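Local coordinates for protein glycosyl hydrolase BlGH5_18 (Bifidobacterium longum subsp. infantis, PDB 7LQX) that is a family GH5 glycoside hydrolase, subfamily 18, that probably cleaves a glycosidic bond during the breakdown of N-glycans by a gut bacterium, at residues D207-V220 / H253-R266. Numbering follows the deposited sequence.
Sequences DGVWYLDHHPFTPV and HALYLAELSRAFAR
Trp210 and Tyr211, neighbours on the short helix 208-211, each drive a ring into a hollow of helix 248-264, a compact worked example of knobs-into-holes packing. The hollow for Trp210 is walled by Leu257, Leu260, Ser261 and Phe264. The six-membered ring of Trp210 makes the closest approach, Trp210 CH2 lying 3.4 Å from Ser261 CB, while Trp210 CB meets Leu260 CD2 at 3.8 Å. With CG anti to the carbonyl carbon (chi1 -54°), the indole runs slantwise along the helix, from Leu257 at CD1 to Phe264 at CZ3, and Val209 CG1 lies over the rim of one face. Replacing Trp210 by an alanine would probably leave a gap beside Leu257, Leu260 and Ser261 and strip Phe264 CD2 of its indole neighbour. Tyr211 enters the next hollow, among His253, Tyr256, Leu257 and Leu260. Its OH comes 2.9 Å from His253 NE2, on a histidine whose strongest polar partner is Ser233, and 3.2 Å from Leu257 CD2, and meets the Tyr256 ring at its edge. Further along, the bump is Pro219: its CB sits over the centre of one Phe264 face, a CH-pi contact 3.7 Å from the centroid, with Ala263 CB toward the rim of the opposite face. Around this largely apolar seam, Leu257 and Ser261 touch Ile231 of barrel strand 229-233, Tyr211 meets Phe390 of helix 388-399, and Tyr256 reaches Leu405 of strand 403-407, placing helix 248-264 between the (beta/alpha)8 barrel and the C-terminal domain.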
# COMPACT_ATOMS: atom_id res chain seq x y z
N ASP A 207 -21.68 9.84 -0.89
CA ASP A 207 -23.02 10.16 -1.35
C ASP A 207 -23.41 9.44 -2.64
O ASP A 207 -24.56 9.56 -3.06
CB ASP A 207 -23.25 11.68 -1.45
CG ASP A 207 -22.33 12.38 -2.43
OD1 ASP A 207 -21.79 11.72 -3.33
OD2 ASP A 207 -22.17 13.62 -2.31
N GLY A 208 -22.50 8.66 -3.23
CA GLY A 208 -22.91 7.76 -4.29
C GLY A 208 -24.04 6.83 -3.87
O GLY A 208 -24.84 6.42 -4.71
N VAL A 209 -24.10 6.48 -2.59
CA VAL A 209 -25.18 5.61 -2.13
C VAL A 209 -26.54 6.25 -2.38
O VAL A 209 -27.51 5.55 -2.70
CB VAL A 209 -24.98 5.22 -0.65
CG1 VAL A 209 -25.17 6.41 0.28
CG2 VAL A 209 -25.91 4.08 -0.26
N TRP A 210 -26.63 7.57 -2.28
CA TRP A 210 -27.89 8.28 -2.46
C TRP A 210 -28.13 8.70 -3.90
O TRP A 210 -29.28 8.85 -4.32
CB TRP A 210 -27.95 9.55 -1.58
CG TRP A 210 -27.68 9.22 -0.15
CD1 TRP A 210 -26.57 9.55 0.56
CD2 TRP A 210 -28.50 8.43 0.72
NE1 TRP A 210 -26.65 9.03 1.83
CE2 TRP A 210 -27.82 8.33 1.95
CE3 TRP A 210 -29.74 7.82 0.60
CZ2 TRP A 210 -28.33 7.63 3.03
CZ3 TRP A 210 -30.24 7.12 1.67
CH2 TRP A 210 -29.54 7.04 2.88
N TYR A 211 -27.07 8.90 -4.67
CA TYR A 211 -27.16 9.66 -5.89
C TYR A 211 -26.83 8.87 -7.15
O TYR A 211 -27.08 9.37 -8.25
CB TYR A 211 -26.21 10.86 -5.80
CG TYR A 211 -26.56 11.92 -4.76
CD1 TYR A 211 -27.82 12.03 -4.20
CD2 TYR A 211 -25.59 12.84 -4.38
CE1 TYR A 211 -28.10 13.04 -3.29
CE2 TYR A 211 -25.87 13.84 -3.48
CZ TYR A 211 -27.13 13.94 -2.94
OH TYR A 211 -27.43 14.95 -2.05
N LEU A 212 -26.29 7.66 -7.04
CA LEU A 212 -25.83 6.92 -8.21
C LEU A 212 -26.71 5.71 -8.48
O LEU A 212 -26.78 4.79 -7.66
CB LEU A 212 -24.41 6.42 -8.01
CG LEU A 212 -23.31 7.47 -8.01
CD1 LEU A 212 -21.98 6.81 -7.69
CD2 LEU A 212 -23.25 8.16 -9.36
N ASP A 213 -27.34 5.67 -9.65
CA ASP A 213 -28.11 4.49 -10.02
C ASP A 213 -27.20 3.31 -10.29
O ASP A 213 -26.05 3.47 -10.72
CB ASP A 213 -28.98 4.79 -11.24
CG ASP A 213 -30.18 5.61 -10.87
OD1 ASP A 213 -31.02 5.11 -10.08
OD2 ASP A 213 -30.25 6.77 -11.30
N HIS A 214 -27.70 2.12 -9.99
CA HIS A 214 -27.02 0.85 -10.22
C HIS A 214 -25.77 0.67 -9.37
O HIS A 214 -24.97 -0.22 -9.63
CB HIS A 214 -26.70 0.66 -11.71
CG HIS A 214 -27.87 0.89 -12.61
ND1 HIS A 214 -28.97 0.06 -12.62
CD2 HIS A 214 -28.13 1.88 -13.50
CE1 HIS A 214 -29.85 0.52 -13.50
NE2 HIS A 214 -29.37 1.62 -14.04
N HIS A 215 -25.59 1.47 -8.36
CA HIS A 215 -24.47 1.34 -7.43
C HIS A 215 -24.80 0.24 -6.41
O HIS A 215 -25.93 0.16 -5.93
CB HIS A 215 -24.29 2.68 -6.74
CG HIS A 215 -23.06 2.79 -5.90
ND1 HIS A 215 -21.79 2.68 -6.41
CD2 HIS A 215 -22.92 3.06 -4.58
CE1 HIS A 215 -20.91 2.87 -5.44
NE2 HIS A 215 -21.57 3.09 -4.32
N PRO A 216 -23.85 -0.65 -6.10
CA PRO A 216 -24.21 -1.82 -5.28
C PRO A 216 -24.47 -1.52 -3.82
O PRO A 216 -25.08 -2.35 -3.14
CB PRO A 216 -23.01 -2.77 -5.45
CG PRO A 216 -21.89 -1.89 -5.83
CD PRO A 216 -22.47 -0.74 -6.61
N PHE A 217 -24.03 -0.37 -3.31
CA PHE A 217 -24.45 0.10 -1.99
C PHE A 217 -25.69 0.96 -2.19
O PHE A 217 -25.72 1.80 -3.10
CB PHE A 217 -23.32 0.90 -1.36
CG PHE A 217 -22.20 0.05 -0.86
CD1 PHE A 217 -21.24 -0.47 -1.72
CD2 PHE A 217 -22.09 -0.23 0.49
CE1 PHE A 217 -20.22 -1.25 -1.23
CE2 PHE A 217 -21.07 -0.99 0.98
CZ PHE A 217 -20.14 -1.51 0.12
N THR A 218 -26.72 0.74 -1.38
CA THR A 218 -28.04 1.28 -1.66
C THR A 218 -28.61 2.09 -0.51
O THR A 218 -28.23 1.91 0.65
CB THR A 218 -29.03 0.12 -1.92
OG1 THR A 218 -29.18 -0.60 -0.69
CG2 THR A 218 -28.52 -0.82 -3.01
N PRO A 219 -29.58 2.96 -0.80
CA PRO A 219 -30.28 3.68 0.28
C PRO A 219 -30.88 2.77 1.34
O PRO A 219 -30.80 3.08 2.54
CB PRO A 219 -31.36 4.47 -0.48
CG PRO A 219 -30.73 4.71 -1.83
CD PRO A 219 -29.98 3.45 -2.14
N VAL A 220 -31.49 1.66 0.94
CA VAL A 220 -32.09 0.76 1.93
C VAL A 220 -31.03 0.22 2.88
O VAL A 220 -31.26 0.15 4.10
CB VAL A 220 -32.89 -0.36 1.23
CG1 VAL A 220 -33.22 -1.48 2.20
CG2 VAL A 220 -34.16 0.22 0.60
N HIS A 253 -27.74 21.33 2.16
CA HIS A 253 -27.41 20.01 1.63
C HIS A 253 -27.40 18.94 2.71
O HIS A 253 -27.85 17.81 2.48
CB HIS A 253 -26.08 20.04 0.88
CG HIS A 253 -25.76 18.75 0.18
ND1 HIS A 253 -25.04 17.74 0.78
CD2 HIS A 253 -26.12 18.30 -1.04
CE1 HIS A 253 -24.96 16.72 -0.05
NE2 HIS A 253 -25.60 17.03 -1.17
N ALA A 254 -26.86 19.26 3.89
CA ALA A 254 -26.78 18.25 4.94
C ALA A 254 -28.17 17.87 5.44
O ALA A 254 -28.47 16.68 5.63
CB ALA A 254 -25.90 18.73 6.10
N LEU A 255 -29.03 18.87 5.66
CA LEU A 255 -30.42 18.59 6.01
C LEU A 255 -31.09 17.73 4.95
O LEU A 255 -31.83 16.79 5.27
CB LEU A 255 -31.17 19.91 6.14
CG LEU A 255 -32.69 19.79 6.34
CD1 LEU A 255 -33.03 18.99 7.58
CD2 LEU A 255 -33.34 21.17 6.40
N TYR A 256 -30.85 18.05 3.68
CA TYR A 256 -31.46 17.29 2.60
C TYR A 256 -31.08 15.82 2.67
O TYR A 256 -31.94 14.94 2.57
CB TYR A 256 -31.06 17.88 1.25
CG TYR A 256 -31.50 17.00 0.09
CD1 TYR A 256 -32.84 16.86 -0.24
CD2 TYR A 256 -30.57 16.29 -0.65
CE1 TYR A 256 -33.24 16.06 -1.27
CE2 TYR A 256 -30.96 15.49 -1.70
CZ TYR A 256 -32.31 15.38 -2.01
OH TYR A 256 -32.72 14.58 -3.05
N LEU A 257 -29.79 15.52 2.82
CA LEU A 257 -29.38 14.13 2.89
C LEU A 257 -30.00 13.44 4.10
O LEU A 257 -30.38 12.26 4.03
CB LEU A 257 -27.86 14.00 2.92
CG LEU A 257 -27.19 14.09 1.56
CD1 LEU A 257 -25.69 13.82 1.66
CD2 LEU A 257 -27.83 13.14 0.54
N ALA A 258 -30.09 14.14 5.22
CA ALA A 258 -30.72 13.54 6.39
C ALA A 258 -32.17 13.18 6.11
O ALA A 258 -32.62 12.06 6.40
CB ALA A 258 -30.63 14.49 7.59
N GLU A 259 -32.93 14.10 5.50
CA GLU A 259 -34.33 13.82 5.18
C GLU A 259 -34.45 12.75 4.11
O GLU A 259 -35.35 11.90 4.17
CB GLU A 259 -35.04 15.10 4.74
CG GLU A 259 -35.18 16.14 5.84
CD GLU A 259 -35.90 15.61 7.08
OE1 GLU A 259 -36.71 14.66 6.96
OE2 GLU A 259 -35.66 16.15 8.17
N LEU A 260 -33.57 12.77 3.11
CA LEU A 260 -33.59 11.74 2.08
C LEU A 260 -33.42 10.37 2.72
O LEU A 260 -34.13 9.42 2.37
CB LEU A 260 -32.49 12.02 1.06
CG LEU A 260 -32.37 11.04 -0.10
CD1 LEU A 260 -33.62 11.00 -0.95
CD2 LEU A 260 -31.16 11.42 -0.95
N SER A 261 -32.49 10.24 3.66
CA SER A 261 -32.26 8.94 4.28
C SER A 261 -33.50 8.45 5.02
O SER A 261 -33.79 7.26 5.02
CB SER A 261 -31.04 9.00 5.19
OG SER A 261 -31.28 9.65 6.43
N ARG A 262 -34.25 9.37 5.63
CA ARG A 262 -35.45 8.98 6.37
C ARG A 262 -36.49 8.32 5.47
O ARG A 262 -37.29 7.52 5.95
CB ARG A 262 -36.06 10.19 7.05
CG ARG A 262 -35.26 10.73 8.22
CD ARG A 262 -35.94 11.96 8.77
NE ARG A 262 -37.20 11.65 9.46
CZ ARG A 262 -38.16 12.53 9.70
NH1 ARG A 262 -38.07 13.77 9.25
NH2 ARG A 262 -39.23 12.16 10.39
N ALA A 263 -36.52 8.67 4.19
CA ALA A 263 -37.47 8.03 3.29
C ALA A 263 -37.31 6.52 3.30
O ALA A 263 -38.29 5.79 3.13
CB ALA A 263 -37.27 8.55 1.87
N PHE A 264 -36.08 6.03 3.49
CA PHE A 264 -35.77 4.62 3.34
C PHE A 264 -35.65 3.87 4.66
O PHE A 264 -35.57 2.64 4.64
CB PHE A 264 -34.48 4.47 2.50
CG PHE A 264 -34.56 5.20 1.20
CD1 PHE A 264 -35.27 4.68 0.14
CD2 PHE A 264 -34.01 6.47 1.08
CE1 PHE A 264 -35.39 5.39 -1.04
CE2 PHE A 264 -34.14 7.18 -0.08
CZ PHE A 264 -34.83 6.65 -1.14
N ALA A 265 -35.62 4.57 5.79
CA ALA A 265 -35.50 3.92 7.09
C ALA A 265 -36.84 3.31 7.47
O ALA A 265 -37.84 4.02 7.56
CB ALA A 265 -35.10 4.95 8.14
N ARG A 266 -36.87 2.00 7.70
CA ARG A 266 -38.11 1.37 8.13
C ARG A 266 -38.45 1.71 9.57
O ARG A 266 -39.62 1.67 9.96
CB ARG A 266 -38.02 -0.15 7.96
CG ARG A 266 -37.80 -0.59 6.52
CD ARG A 266 -37.89 -2.09 6.36
NE ARG A 266 -36.84 -2.81 7.06
CZ ARG A 266 -35.65 -3.12 6.53
NH1 ARG A 266 -35.37 -2.77 5.28
NH2 ARG A 266 -34.76 -3.79 7.24